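Local coordinates for fatty-acid-binding protein 1 (Arabidopsis thaliana, PDB 4DOO) that binds fatty acids, preferably saturated ones, in a chalcone-isomerase-like fold in the chloroplast, and may take part in alpha-linolenic acid metabolism, at residues A16-S21 against T88-I93; D60-L65 against R71-F76; G96-R101 against Y138-N143; V155-I160 against V165-S170; D179-I182 against P186-K189. All coordinates share one frame; numbering follows the deposited sequence.

Interaction 1 of 5, residues A16-S21 against T88-I93; sequences ASIGDS and TIRLQI
I18 reaches over to the guanidinium of R90, and nearly all of this small contact runs through that one side chain. Its CB points toward strand 87-93. From there CG1 lies anti to the carbonyl carbon (chi1 -62°), and chi2 of 178° stretches the branch out fully, leaving CB, CG1 and CG2 back from the other strand and making CD1 the atom that touches. I18 CD1 lies over one face of the R90 guanidinium, off centre toward its rim, 3.6 Å from R90 NH2 and 3.9 Å from R90 CZ. The same methyl stands a loose 4.3 Å from T88 CG2. R90 meets it with a chain bent at chi3 (-64°), with one face of the flat group turned to the methyl, while its NE is taken by a salt bridge to D147. T88 turns OG1 elsewhere, to R22. In the sheet, strands 22-33 and 39-50 come between strand 13-18 and strand 87-93, so the I18 and T88 CA atoms approaching to 8.8 Å is consistent with a strongly curled sheet. I18 also packs on Y48 of strand 39-50, and R90 on T145 of strand 145-151 and on F14 and P15 of strand 13-18.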
# COMPACT_ATOMS: atom_id res chain seq x y z
N ALA A 16 -14.55 3.90 -4.72
CA ALA A 16 -14.17 5.18 -4.12
C ALA A 16 -13.97 5.07 -2.61
O ALA A 16 -13.31 5.91 -2.00
CB ALA A 16 -15.24 6.23 -4.43
N SER A 17 -14.54 4.02 -2.02
CA SER A 17 -14.40 3.81 -0.59
C SER A 17 -14.71 2.37 -0.25
O SER A 17 -15.32 1.65 -1.04
CB SER A 17 -15.34 4.74 0.19
OG SER A 17 -16.70 4.43 -0.07
N ILE A 18 -14.27 1.95 0.93
CA ILE A 18 -14.50 0.60 1.41
C ILE A 18 -15.06 0.69 2.83
O ILE A 18 -14.37 1.13 3.75
CB ILE A 18 -13.20 -0.23 1.44
CG1 ILE A 18 -12.64 -0.37 0.02
CG2 ILE A 18 -13.46 -1.61 2.04
CD1 ILE A 18 -11.34 -1.13 -0.05
N GLY A 19 -16.32 0.30 2.99
CA GLY A 19 -16.95 0.34 4.31
C GLY A 19 -17.39 1.73 4.74
O GLY A 19 -17.62 1.97 5.93
N ASP A 20 -17.50 2.64 3.78
CA ASP A 20 -17.92 4.02 4.05
C ASP A 20 -16.93 4.85 4.85
O ASP A 20 -17.06 6.07 4.92
CB ASP A 20 -19.26 4.03 4.78
CG ASP A 20 -20.35 3.30 4.02
OD1 ASP A 20 -20.60 3.66 2.85
OD2 ASP A 20 -20.96 2.38 4.60
N SER A 21 -15.93 4.21 5.44
CA SER A 21 -14.95 4.93 6.25
C SER A 21 -13.54 4.98 5.65
O SER A 21 -12.74 5.85 6.00
CB SER A 21 -14.89 4.30 7.65
OG SER A 21 -14.73 2.89 7.56
N THR A 88 -5.72 0.50 3.65
CA THR A 88 -5.87 -0.69 2.82
C THR A 88 -5.15 -0.45 1.50
O THR A 88 -5.24 0.63 0.93
CB THR A 88 -7.35 -1.01 2.50
OG1 THR A 88 -8.04 -1.38 3.70
CG2 THR A 88 -7.45 -2.18 1.51
N ILE A 89 -4.42 -1.47 1.06
CA ILE A 89 -3.74 -1.41 -0.23
C ILE A 89 -4.39 -2.55 -1.01
O ILE A 89 -4.21 -3.72 -0.67
CB ILE A 89 -2.22 -1.72 -0.12
CG1 ILE A 89 -1.53 -0.70 0.78
CG2 ILE A 89 -1.59 -1.72 -1.51
CD1 ILE A 89 -1.65 0.73 0.29
N ARG A 90 -5.18 -2.21 -2.02
CA ARG A 90 -5.82 -3.24 -2.83
C ARG A 90 -5.04 -3.44 -4.12
O ARG A 90 -4.83 -2.49 -4.88
CB ARG A 90 -7.26 -2.86 -3.15
CG ARG A 90 -7.90 -3.75 -4.21
CD ARG A 90 -9.40 -3.54 -4.27
NE ARG A 90 -10.04 -3.96 -3.02
CZ ARG A 90 -11.35 -3.93 -2.80
NH1 ARG A 90 -12.17 -3.52 -3.75
NH2 ARG A 90 -11.83 -4.33 -1.62
N LEU A 91 -4.60 -4.67 -4.35
CA LEU A 91 -3.84 -5.01 -5.55
C LEU A 91 -4.73 -5.82 -6.48
O LEU A 91 -5.48 -6.68 -6.02
CB LEU A 91 -2.62 -5.87 -5.22
CG LEU A 91 -1.52 -5.38 -4.28
CD1 LEU A 91 -2.02 -5.40 -2.85
CD2 LEU A 91 -0.30 -6.28 -4.42
N GLN A 92 -4.65 -5.54 -7.77
CA GLN A 92 -5.39 -6.28 -8.78
C GLN A 92 -4.37 -6.69 -9.84
O GLN A 92 -3.80 -5.83 -10.52
CB GLN A 92 -6.50 -5.43 -9.40
CG GLN A 92 -7.64 -5.14 -8.43
CD GLN A 92 -8.80 -4.43 -9.11
OE1 GLN A 92 -9.44 -4.98 -10.00
NE2 GLN A 92 -9.06 -3.20 -8.69
N ILE A 93 -4.14 -7.99 -9.95
CA ILE A 93 -3.15 -8.52 -10.88
C ILE A 93 -3.45 -8.23 -12.35
O ILE A 93 -4.52 -8.57 -12.85
CB ILE A 93 -2.98 -10.06 -10.69
CG1 ILE A 93 -2.67 -10.36 -9.22
CG2 ILE A 93 -1.85 -10.58 -11.59
CD1 ILE A 93 -1.44 -9.66 -8.68

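Interaction 2 of 5, residues D60-L65 against R71-F76; sequences DKYANL and RGNKSF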
# COMPACT_ATOMS: atom_id res chain seq x y z
N ASP A 60 -4.20 16.96 15.24
CA ASP A 60 -3.24 16.94 16.34
C ASP A 60 -1.86 17.49 15.99
O ASP A 60 -1.27 18.22 16.78
CB ASP A 60 -3.09 15.51 16.89
CG ASP A 60 -4.36 15.00 17.54
OD1 ASP A 60 -5.20 15.83 17.95
OD2 ASP A 60 -4.52 13.77 17.66
N LYS A 61 -1.35 17.16 14.80
CA LYS A 61 -0.03 17.63 14.40
C LYS A 61 -0.01 18.84 13.48
O LYS A 61 1.02 19.51 13.35
CB LYS A 61 0.75 16.50 13.74
CG LYS A 61 1.33 15.49 14.72
CD LYS A 61 2.19 14.46 14.01
CE LYS A 61 2.92 13.59 15.01
NZ LYS A 61 3.79 14.42 15.88
N TYR A 62 -1.13 19.12 12.83
CA TYR A 62 -1.23 20.25 11.91
C TYR A 62 -2.43 21.13 12.18
O TYR A 62 -3.10 21.59 11.26
CB TYR A 62 -1.29 19.72 10.47
CG TYR A 62 -0.08 18.92 10.07
CD1 TYR A 62 0.03 17.57 10.41
CD2 TYR A 62 0.99 19.52 9.40
CE1 TYR A 62 1.18 16.83 10.09
CE2 TYR A 62 2.14 18.79 9.09
CZ TYR A 62 2.23 17.46 9.44
OH TYR A 62 3.37 16.75 9.15
N ALA A 63 -2.70 21.39 13.46
CA ALA A 63 -3.85 22.20 13.84
C ALA A 63 -3.91 23.57 13.16
O ALA A 63 -2.89 24.26 13.02
CB ALA A 63 -3.88 22.38 15.36
N ASN A 64 -5.11 23.93 12.72
CA ASN A 64 -5.38 25.21 12.07
C ASN A 64 -4.58 25.52 10.81
O ASN A 64 -4.49 26.68 10.42
CB ASN A 64 -5.19 26.35 13.07
CG ASN A 64 -5.96 26.13 14.35
OD1 ASN A 64 -7.14 25.78 14.32
ND2 ASN A 64 -5.29 26.33 15.47
N LEU A 65 -4.01 24.51 10.18
CA LEU A 65 -3.24 24.76 8.97
C LEU A 65 -4.06 24.36 7.74
O LEU A 65 -4.80 23.38 7.78
CB LEU A 65 -1.93 23.96 8.98
CG LEU A 65 -1.01 24.23 10.17
CD1 LEU A 65 0.20 23.30 10.10
CD2 LEU A 65 -0.57 25.68 10.17
N ARG A 71 0.38 19.89 3.19
CA ARG A 71 1.06 19.20 2.10
C ARG A 71 2.47 19.75 1.90
O ARG A 71 3.40 19.01 1.57
CB ARG A 71 0.25 19.36 0.80
CG ARG A 71 0.83 18.64 -0.41
CD ARG A 71 0.73 17.12 -0.26
NE ARG A 71 0.97 16.46 -1.55
CZ ARG A 71 2.16 16.15 -2.03
NH1 ARG A 71 3.26 16.41 -1.32
NH2 ARG A 71 2.27 15.59 -3.23
N GLY A 72 2.62 21.05 2.12
CA GLY A 72 3.92 21.69 1.97
C GLY A 72 4.96 21.27 3.00
O GLY A 72 6.14 21.55 2.84
N ASN A 73 4.52 20.60 4.06
CA ASN A 73 5.43 20.15 5.11
C ASN A 73 6.13 18.86 4.71
O ASN A 73 5.48 17.85 4.46
CB ASN A 73 4.67 19.93 6.42
CG ASN A 73 4.75 21.12 7.34
OD1 ASN A 73 5.80 21.41 7.92
ND2 ASN A 73 3.64 21.84 7.48
N LYS A 74 7.46 18.90 4.67
CA LYS A 74 8.22 17.72 4.30
C LYS A 74 7.96 16.55 5.23
O LYS A 74 8.10 15.39 4.85
CB LYS A 74 9.72 18.05 4.28
CG LYS A 74 10.12 18.96 3.13
CD LYS A 74 11.63 19.17 3.07
CE LYS A 74 12.01 19.97 1.83
NZ LYS A 74 13.49 20.16 1.72
N SER A 75 7.55 16.85 6.46
CA SER A 75 7.28 15.83 7.46
C SER A 75 5.93 15.11 7.30
O SER A 75 5.72 14.06 7.91
CB SER A 75 7.32 16.46 8.85
OG SER A 75 6.31 17.46 8.96
N PHE A 76 5.03 15.68 6.51
CA PHE A 76 3.69 15.10 6.34
C PHE A 76 3.67 13.62 5.97
O PHE A 76 2.99 12.83 6.63
CB PHE A 76 2.90 15.90 5.30
CG PHE A 76 1.45 15.49 5.19
CD1 PHE A 76 0.64 15.40 6.31
CD2 PHE A 76 0.89 15.23 3.94
CE1 PHE A 76 -0.71 15.06 6.20
CE2 PHE A 76 -0.46 14.89 3.82
CZ PHE A 76 -1.26 14.81 4.95
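Y62 offers the face of its ring to the edge of F76 in a T-shaped stack, with centroids 5.7 Å apart and planes at 86°. The contact joins two bends in the helical part of the chalcone-isomerase-like fold: Y62 opens a type II beta turn, Y62 to L65, just after helix 51-61, and N73 to F76 form a type I turn leading into helix 76-82. The nearest ring atoms are Y62 CZ and F76 CD1, 4.1 Å apart. F76 reaches this place with CG anti to its own N (chi1 -173°), which brings the CD1 edge of the ring to the phenol. The phenol oxygen is gripped twice: Y62 OH forms a hydrogen bond with S75 OG, 3.0 Å away, and another with D79 of helix 76-82. N73 comes in at another part of the ring, at its edge, its amide turned 65° from the ring plane and ND2 3.8 Å from Y62 CE2; that ND2 also makes a weak hydrogen bond to the carbonyl of E69. I70 of helix 67-71 packs against Y62, L65 and F76 alike. A leucine in place of Y62 would probably cost F76 the aromatic face it abuts and leave S75 and D79 without their shared hydroxyl partner. Y62 OH also lies close to the backbone N of F76, but at a poor angle for bonding; that N instead closes the type I turn, 3.0 Å from N73 O.

Interaction 3 of 5, residues G96-R101 against Y138-N143; sequences GKLNIR and YKIPRN
G96 and R142 bring the two segments nearest, their CA atoms 4.6 Å apart, and from there the chains run almost antiparallel, with end-to-end directions 158° apart. They are not strands of one sheet. The gap widens to 6.4 Å between the CA atoms of L98 and I140, and the backbones are tied through water. One water sits between G96 O and R142 N, donating to G96 O at 2.9 Å and accepting from R142 N at 2.8 Å. A second water accepts from L98 N and donates to I140 O, bridging the two backbones again. At the narrow end R142 CB lies against G96 CA; the extended arginine then leads away, and its NH1 is bonded to V94 O. N99 is the N-cap of helix 100-118, its OD1 bonded to the N of S102. The contact joins the loop after strand 87-93 and the start of that helix to the loop before strand 145-151. Between the side chains the main touch is apolar. I140 has CG1 anti to its N (chi1 178°), which leaves CG2 facing the other segment, and this methyl presses on L98 CB at 3.6 Å. L98 and I140 both pack on I93 and V103. Two lauric acid molecules meet this end of the fold, one touching L98 and the other I100. I100 CB rests 4.0 Å from the carbonyl oxygen of Y138.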
# COMPACT_ATOMS: atom_id res chain seq x y z
N GLY A 96 -0.70 -11.53 -16.91
CA GLY A 96 -1.30 -12.85 -16.88
C GLY A 96 -0.40 -14.07 -16.83
O GLY A 96 -0.90 -15.20 -16.78
N LYS A 97 0.91 -13.88 -16.83
CA LYS A 97 1.83 -15.02 -16.81
C LYS A 97 2.79 -15.06 -15.63
O LYS A 97 3.95 -15.43 -15.77
CB LYS A 97 2.61 -15.06 -18.13
CG LYS A 97 1.76 -15.48 -19.32
CD LYS A 97 2.26 -14.89 -20.63
CE LYS A 97 2.06 -13.37 -20.66
NZ LYS A 97 2.40 -12.77 -21.98
N LEU A 98 2.29 -14.69 -14.45
CA LEU A 98 3.10 -14.70 -13.24
C LEU A 98 3.19 -16.13 -12.69
O LEU A 98 2.24 -16.90 -12.81
CB LEU A 98 2.47 -13.81 -12.17
CG LEU A 98 2.40 -12.31 -12.43
CD1 LEU A 98 1.55 -11.64 -11.35
CD2 LEU A 98 3.81 -11.72 -12.44
N ASN A 99 4.33 -16.47 -12.11
CA ASN A 99 4.48 -17.80 -11.52
C ASN A 99 4.80 -17.58 -10.04
O ASN A 99 5.59 -16.69 -9.69
CB ASN A 99 5.57 -18.60 -12.24
CG ASN A 99 6.96 -18.12 -11.92
OD1 ASN A 99 7.50 -18.40 -10.84
ND2 ASN A 99 7.57 -17.40 -12.86
N ILE A 100 4.17 -18.37 -9.19
CA ILE A 100 4.32 -18.27 -7.74
C ILE A 100 5.75 -18.11 -7.24
O ILE A 100 6.00 -17.32 -6.34
CB ILE A 100 3.68 -19.49 -7.04
CG1 ILE A 100 3.70 -19.29 -5.53
CG2 ILE A 100 4.41 -20.77 -7.43
CD1 ILE A 100 2.90 -18.10 -5.05
N ARG A 101 6.69 -18.87 -7.81
CA ARG A 101 8.08 -18.80 -7.40
C ARG A 101 8.68 -17.42 -7.67
O ARG A 101 9.33 -16.83 -6.81
CB ARG A 101 8.90 -19.87 -8.12
CG ARG A 101 8.48 -21.30 -7.78
CD ARG A 101 9.20 -22.31 -8.67
NE ARG A 101 8.84 -22.15 -10.08
CZ ARG A 101 7.64 -22.42 -10.58
NH1 ARG A 101 6.67 -22.88 -9.80
NH2 ARG A 101 7.40 -22.23 -11.87
N TYR A 138 -1.01 -21.52 -5.13
CA TYR A 138 -0.29 -22.19 -6.21
C TYR A 138 -0.31 -21.40 -7.51
O TYR A 138 0.54 -21.60 -8.38
CB TYR A 138 -0.86 -23.58 -6.46
CG TYR A 138 -0.40 -24.58 -5.43
CD1 TYR A 138 -0.93 -24.58 -4.14
CD2 TYR A 138 0.63 -25.48 -5.72
CE1 TYR A 138 -0.45 -25.45 -3.16
CE2 TYR A 138 1.11 -26.36 -4.76
CZ TYR A 138 0.57 -26.34 -3.48
OH TYR A 138 1.06 -27.20 -2.53
N LYS A 139 -1.27 -20.49 -7.64
CA LYS A 139 -1.38 -19.67 -8.83
C LYS A 139 -1.69 -18.23 -8.43
O LYS A 139 -2.13 -17.96 -7.32
CB LYS A 139 -2.50 -20.20 -9.73
CG LYS A 139 -3.88 -20.14 -9.11
CD LYS A 139 -4.96 -20.53 -10.10
CE LYS A 139 -6.36 -20.36 -9.51
NZ LYS A 139 -7.43 -20.68 -10.49
N ILE A 140 -1.46 -17.31 -9.36
CA ILE A 140 -1.72 -15.89 -9.13
C ILE A 140 -2.08 -15.32 -10.50
O ILE A 140 -1.32 -14.58 -11.13
CB ILE A 140 -0.46 -15.20 -8.52
CG1 ILE A 140 -0.72 -13.72 -8.34
CG2 ILE A 140 0.74 -15.45 -9.41
CD1 ILE A 140 -1.89 -13.42 -7.43
N PRO A 141 -3.28 -15.67 -10.99
CA PRO A 141 -3.77 -15.22 -12.30
C PRO A 141 -4.21 -13.77 -12.39
O PRO A 141 -4.50 -13.11 -11.38
CB PRO A 141 -4.92 -16.18 -12.56
CG PRO A 141 -5.53 -16.31 -11.20
CD PRO A 141 -4.30 -16.49 -10.31
N ARG A 142 -4.26 -13.28 -13.63
CA ARG A 142 -4.72 -11.93 -13.92
C ARG A 142 -6.11 -11.78 -13.33
O ARG A 142 -6.90 -12.73 -13.33
CB ARG A 142 -4.76 -11.72 -15.44
CG ARG A 142 -5.34 -10.37 -15.90
CD ARG A 142 -5.42 -10.35 -17.42
NE ARG A 142 -6.19 -9.23 -17.97
CZ ARG A 142 -5.75 -7.99 -18.08
NH1 ARG A 142 -4.52 -7.67 -17.68
NH2 ARG A 142 -6.52 -7.05 -18.62
N ASN A 143 -6.40 -10.59 -12.81
CA ASN A 143 -7.68 -10.24 -12.20
C ASN A 143 -7.84 -10.70 -10.75
O ASN A 143 -8.90 -10.52 -10.15
CB ASN A 143 -8.85 -10.76 -13.05
CG ASN A 143 -8.88 -10.13 -14.43
OD1 ASN A 143 -8.80 -8.91 -14.57
ND2 ASN A 143 -9.00 -10.96 -15.45
O HOH W 1 -3.60 -15.13 -15.66
O HOH W 2 -0.55 -13.92 -13.70

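Interaction 4 of 5, residues V155-I160 against V165-S170; sequences VLSVAI and VGSVKS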
# COMPACT_ATOMS: atom_id res chain seq x y z
N VAL A 155 -1.34 -3.94 12.94
CA VAL A 155 -1.46 -5.35 12.63
C VAL A 155 -1.68 -5.45 11.13
O VAL A 155 -2.61 -4.85 10.60
CB VAL A 155 -2.66 -6.00 13.35
CG1 VAL A 155 -2.88 -7.42 12.84
CG2 VAL A 155 -2.43 -6.01 14.86
N LEU A 156 -0.81 -6.20 10.44
CA LEU A 156 -0.94 -6.36 9.00
C LEU A 156 -1.78 -7.57 8.66
O LEU A 156 -1.42 -8.70 8.99
CB LEU A 156 0.44 -6.53 8.36
CG LEU A 156 0.37 -6.76 6.85
CD1 LEU A 156 0.26 -5.42 6.14
CD2 LEU A 156 1.60 -7.51 6.38
N SER A 157 -2.91 -7.35 7.99
CA SER A 157 -3.78 -8.45 7.60
C SER A 157 -3.85 -8.56 6.08
O SER A 157 -3.81 -7.55 5.37
CB SER A 157 -5.19 -8.24 8.16
OG SER A 157 -5.16 -8.24 9.57
N VAL A 158 -3.94 -9.79 5.60
CA VAL A 158 -4.00 -10.05 4.16
C VAL A 158 -5.20 -10.90 3.77
O VAL A 158 -5.49 -11.92 4.41
CB VAL A 158 -2.73 -10.78 3.67
CG1 VAL A 158 -2.81 -11.00 2.16
CG2 VAL A 158 -1.49 -9.98 4.04
N ALA A 159 -5.88 -10.48 2.72
CA ALA A 159 -7.03 -11.20 2.20
C ALA A 159 -6.81 -11.40 0.71
O ALA A 159 -6.40 -10.47 0.00
CB ALA A 159 -8.31 -10.41 2.45
N ILE A 160 -7.07 -12.61 0.24
CA ILE A 160 -6.91 -12.94 -1.18
C ILE A 160 -8.26 -13.36 -1.73
O ILE A 160 -8.92 -14.25 -1.19
CB ILE A 160 -5.87 -14.07 -1.36
CG1 ILE A 160 -4.51 -13.61 -0.83
CG2 ILE A 160 -5.75 -14.45 -2.83
CD1 ILE A 160 -3.42 -14.66 -0.93
N VAL A 165 -6.43 -14.52 4.90
CA VAL A 165 -5.45 -15.60 4.97
C VAL A 165 -4.55 -15.55 6.19
O VAL A 165 -3.83 -16.51 6.47
CB VAL A 165 -4.56 -15.63 3.71
CG1 VAL A 165 -5.41 -15.87 2.48
CG2 VAL A 165 -3.79 -14.32 3.58
N GLY A 166 -4.57 -14.44 6.91
CA GLY A 166 -3.73 -14.34 8.09
C GLY A 166 -3.31 -12.93 8.43
O GLY A 166 -3.57 -11.99 7.67
N SER A 167 -2.67 -12.77 9.58
CA SER A 167 -2.21 -11.46 10.02
C SER A 167 -0.86 -11.58 10.71
O SER A 167 -0.45 -12.66 11.14
CB SER A 167 -3.21 -10.86 11.02
OG SER A 167 -4.53 -10.84 10.51
N VAL A 168 -0.18 -10.44 10.80
CA VAL A 168 1.12 -10.35 11.45
C VAL A 168 1.14 -9.02 12.19
O VAL A 168 0.98 -7.96 11.58
CB VAL A 168 2.29 -10.38 10.42
CG1 VAL A 168 3.62 -10.18 11.13
CG2 VAL A 168 2.30 -11.72 9.68
N LYS A 169 1.30 -9.08 13.50
CA LYS A 169 1.35 -7.87 14.31
C LYS A 169 2.80 -7.40 14.31
O LYS A 169 3.66 -8.03 14.93
CB LYS A 169 0.88 -8.15 15.74
CG LYS A 169 0.83 -6.91 16.61
CD LYS A 169 0.40 -7.24 18.03
CE LYS A 169 0.37 -5.98 18.87
NZ LYS A 169 -0.55 -4.95 18.28
N SER A 170 3.07 -6.31 13.60
CA SER A 170 4.42 -5.78 13.52
C SER A 170 4.41 -4.37 12.95
O SER A 170 4.04 -4.15 11.80
CB SER A 170 5.29 -6.69 12.64
OG SER A 170 6.54 -6.08 12.33
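S157 and S167 hold their OG atoms anti to the carbonyl carbon (chi1 -63° and -53°), which brings the two hydroxyls of this antiparallel non-hydrogen-bonded pair to 2.8 Å in a hydrogen bond. Each has a further partner, D151 for S157 and H164 for S167. V155, on the same face, sends CG1 anti to its N (chi1 171°) to lie against S167 CB at 3.9 Å, while its CG2 presses on K169 CG at 3.8 Å. The aliphatic stem of K169 thus crosses the valine methyl, and its NZ goes on to the carbonyl of G153. With V155 cut back to alanine, both methyl contacts go, and the stem of K169 and S167 CB would probably be left with a gap beside them. L156 and V168 form a hydrogen-bonded pair, each N giving to the other's O at 2.8 Å. Toward the turn of the hairpin the V165 N bonds V158 O at the same length, almost straight and in the carbonyl plane, and V165 CG2 packs against V158 CB at 3.7 Å. The backbone angles of G166 would jam a side chain against the preceding carbonyl, so glycine suits the place. Strand 163-169 is one of the two edge strands of the sheet within the chain, while strand 155-160 bonds on its other side to strand 145-151. Opposite the serines, L156 packs on helix 171-182 and on F130 of helix 124-131, V168 on L173 and S129 of the same helices, and V158 on I146 and L148 of strand 145-151.

Interaction 5 of 5, residues D179-I182 against P186-K189; sequences DLYI and PFDK. With DAO (lauric acid), chain C.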
# COMPACT_ATOMS: atom_id res chain seq x y z
N ASP A 179 5.64 1.67 2.87
CA ASP A 179 6.68 2.53 2.30
C ASP A 179 6.88 2.28 0.81
O ASP A 179 7.32 3.17 0.08
CB ASP A 179 8.01 2.33 3.04
CG ASP A 179 9.02 3.42 2.72
OD1 ASP A 179 9.97 3.15 1.95
OD2 ASP A 179 8.85 4.55 3.22
N LEU A 180 6.57 1.07 0.35
CA LEU A 180 6.72 0.72 -1.06
C LEU A 180 5.76 1.49 -1.93
O LEU A 180 6.03 1.75 -3.10
CB LEU A 180 6.46 -0.78 -1.27
CG LEU A 180 7.46 -1.76 -0.66
CD1 LEU A 180 6.97 -3.19 -0.86
CD2 LEU A 180 8.83 -1.55 -1.31
N TYR A 181 4.61 1.85 -1.36
CA TYR A 181 3.57 2.56 -2.09
C TYR A 181 3.50 4.07 -1.84
O TYR A 181 3.22 4.84 -2.77
CB TYR A 181 2.22 1.91 -1.77
CG TYR A 181 2.17 0.43 -2.08
CD1 TYR A 181 1.98 -0.03 -3.39
CD2 TYR A 181 2.36 -0.51 -1.07
CE1 TYR A 181 1.99 -1.40 -3.68
CE2 TYR A 181 2.37 -1.88 -1.35
CZ TYR A 181 2.18 -2.32 -2.65
OH TYR A 181 2.20 -3.67 -2.92
N ILE A 182 3.75 4.48 -0.61
CA ILE A 182 3.65 5.90 -0.26
C ILE A 182 4.93 6.51 0.33
O ILE A 182 4.89 7.60 0.91
CB ILE A 182 2.46 6.11 0.73
CG1 ILE A 182 1.18 5.58 0.10
CG2 ILE A 182 2.28 7.58 1.07
CD1 ILE A 182 0.83 6.25 -1.22
N PRO A 186 8.65 5.21 -4.11
CA PRO A 186 7.45 4.41 -4.42
C PRO A 186 7.42 3.75 -5.79
O PRO A 186 8.15 4.12 -6.70
CB PRO A 186 6.34 5.43 -4.26
CG PRO A 186 6.95 6.64 -4.86
CD PRO A 186 8.35 6.65 -4.25
N PHE A 187 6.54 2.76 -5.92
CA PHE A 187 6.39 2.06 -7.19
C PHE A 187 5.84 3.01 -8.25
O PHE A 187 6.16 2.90 -9.43
CB PHE A 187 5.40 0.90 -7.03
CG PHE A 187 5.96 -0.28 -6.29
CD1 PHE A 187 5.19 -0.93 -5.32
CD2 PHE A 187 7.23 -0.77 -6.58
CE1 PHE A 187 5.68 -2.05 -4.65
CE2 PHE A 187 7.73 -1.88 -5.91
CZ PHE A 187 6.95 -2.52 -4.95
N ASP A 188 5.01 3.95 -7.80
CA ASP A 188 4.37 4.89 -8.71
C ASP A 188 4.33 6.28 -8.06
O ASP A 188 3.50 6.54 -7.19
CB ASP A 188 2.96 4.38 -9.02
CG ASP A 188 2.26 5.17 -10.10
OD1 ASP A 188 1.55 4.53 -10.91
OD2 ASP A 188 2.42 6.41 -10.16
N LYS A 189 5.23 7.16 -8.49
CA LYS A 189 5.27 8.50 -7.91
C LYS A 189 3.98 9.27 -8.08
O LYS A 189 3.55 9.97 -7.16
CB LYS A 189 6.45 9.28 -8.50
CG LYS A 189 7.79 8.65 -8.18
CD LYS A 189 8.84 9.70 -7.83
CE LYS A 189 10.14 9.03 -7.42
NZ LYS A 189 11.15 10.01 -6.93
O1 DAO C . 7.04 -6.37 -4.80
O2 DAO C . 5.17 -5.47 -5.52
C1 DAO C . 5.89 -5.91 -4.60
C2 DAO C . 5.35 -5.92 -3.19
C3 DAO C . 4.22 -6.93 -3.07
C4 DAO C . 3.78 -7.10 -1.61
C5 DAO C . 2.46 -7.87 -1.53
C6 DAO C . 2.68 -9.37 -1.63
C7 DAO C . 1.45 -10.08 -2.17
C8 DAO C . 1.82 -11.45 -2.70
C9 DAO C . 0.65 -12.12 -3.39
C10 DAO C . 1.02 -13.53 -3.84
C11 DAO C . -0.20 -14.43 -3.87
C12 DAO C . 0.12 -15.76 -4.52
O HOH W 3 3.22 4.36 -5.44
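F187 turns back on the helix it has just left, placing its ring both against Y181 and beside the carboxylate end of bound lauric acid, with F187 CZ 3.5 Å from DAO O2. The reversal follows helix 171-182 and leads into helix 189-202, for which D188 is the N-cap, and it forms one wall of the fatty-acid pocket of this chalcone-isomerase-like fold. F187 directs an edge toward the face of Y181 in an offset edge-to-face stack, centroids 5.4 Å apart and planes at 73°. Its CG lies anti to the carbonyl carbon (chi1 -75°), which lays the ring alongside L180; both side chains point the same way, L180 CB 3.7 Å from F187 CE1. The backbone fixes the bend: F187 N bonds L180 O at 3.0 Å, nearly in line with its C=O, and P186 CA makes a C-H...O contact with that same oxygen. L180 CD1 reaches DAO C2 at 3.9 Å, and Y181 OH lies near C3. That hydroxyl is bonded to Y43 OH, which with R30 and S110 hydrogen-bonds the ligand, so Y181 both lines the pocket and holds the hydroxyl of Y43. A water completes the bend, donating to Y181 O at 2.7 Å and to D188 O at 2.8 Å.

Along the chain, interaction 2 falls between the two segments of interaction 1; interactions 3, 4 and 5 then follow in series. Interactions 1 and 4 reach the same antiparallel sheet, centres about 15 Å apart, without touching. Strand 87-93 is the hub: I93 packs on L98 and I140 of interaction 3 and its O probably bonds N143 N, while I89 and L91 pack on Y181 of interaction 5. Interactions 3 and 5, their centres about 22 Å apart, thus contribute to the fatty-acid-binding region from different points along one strand, and I160 of interaction 4 also comes near a lauric acid. Interaction 2, about 41 Å from interaction 3 between centres, lies in the helical part, away from the ligand sites.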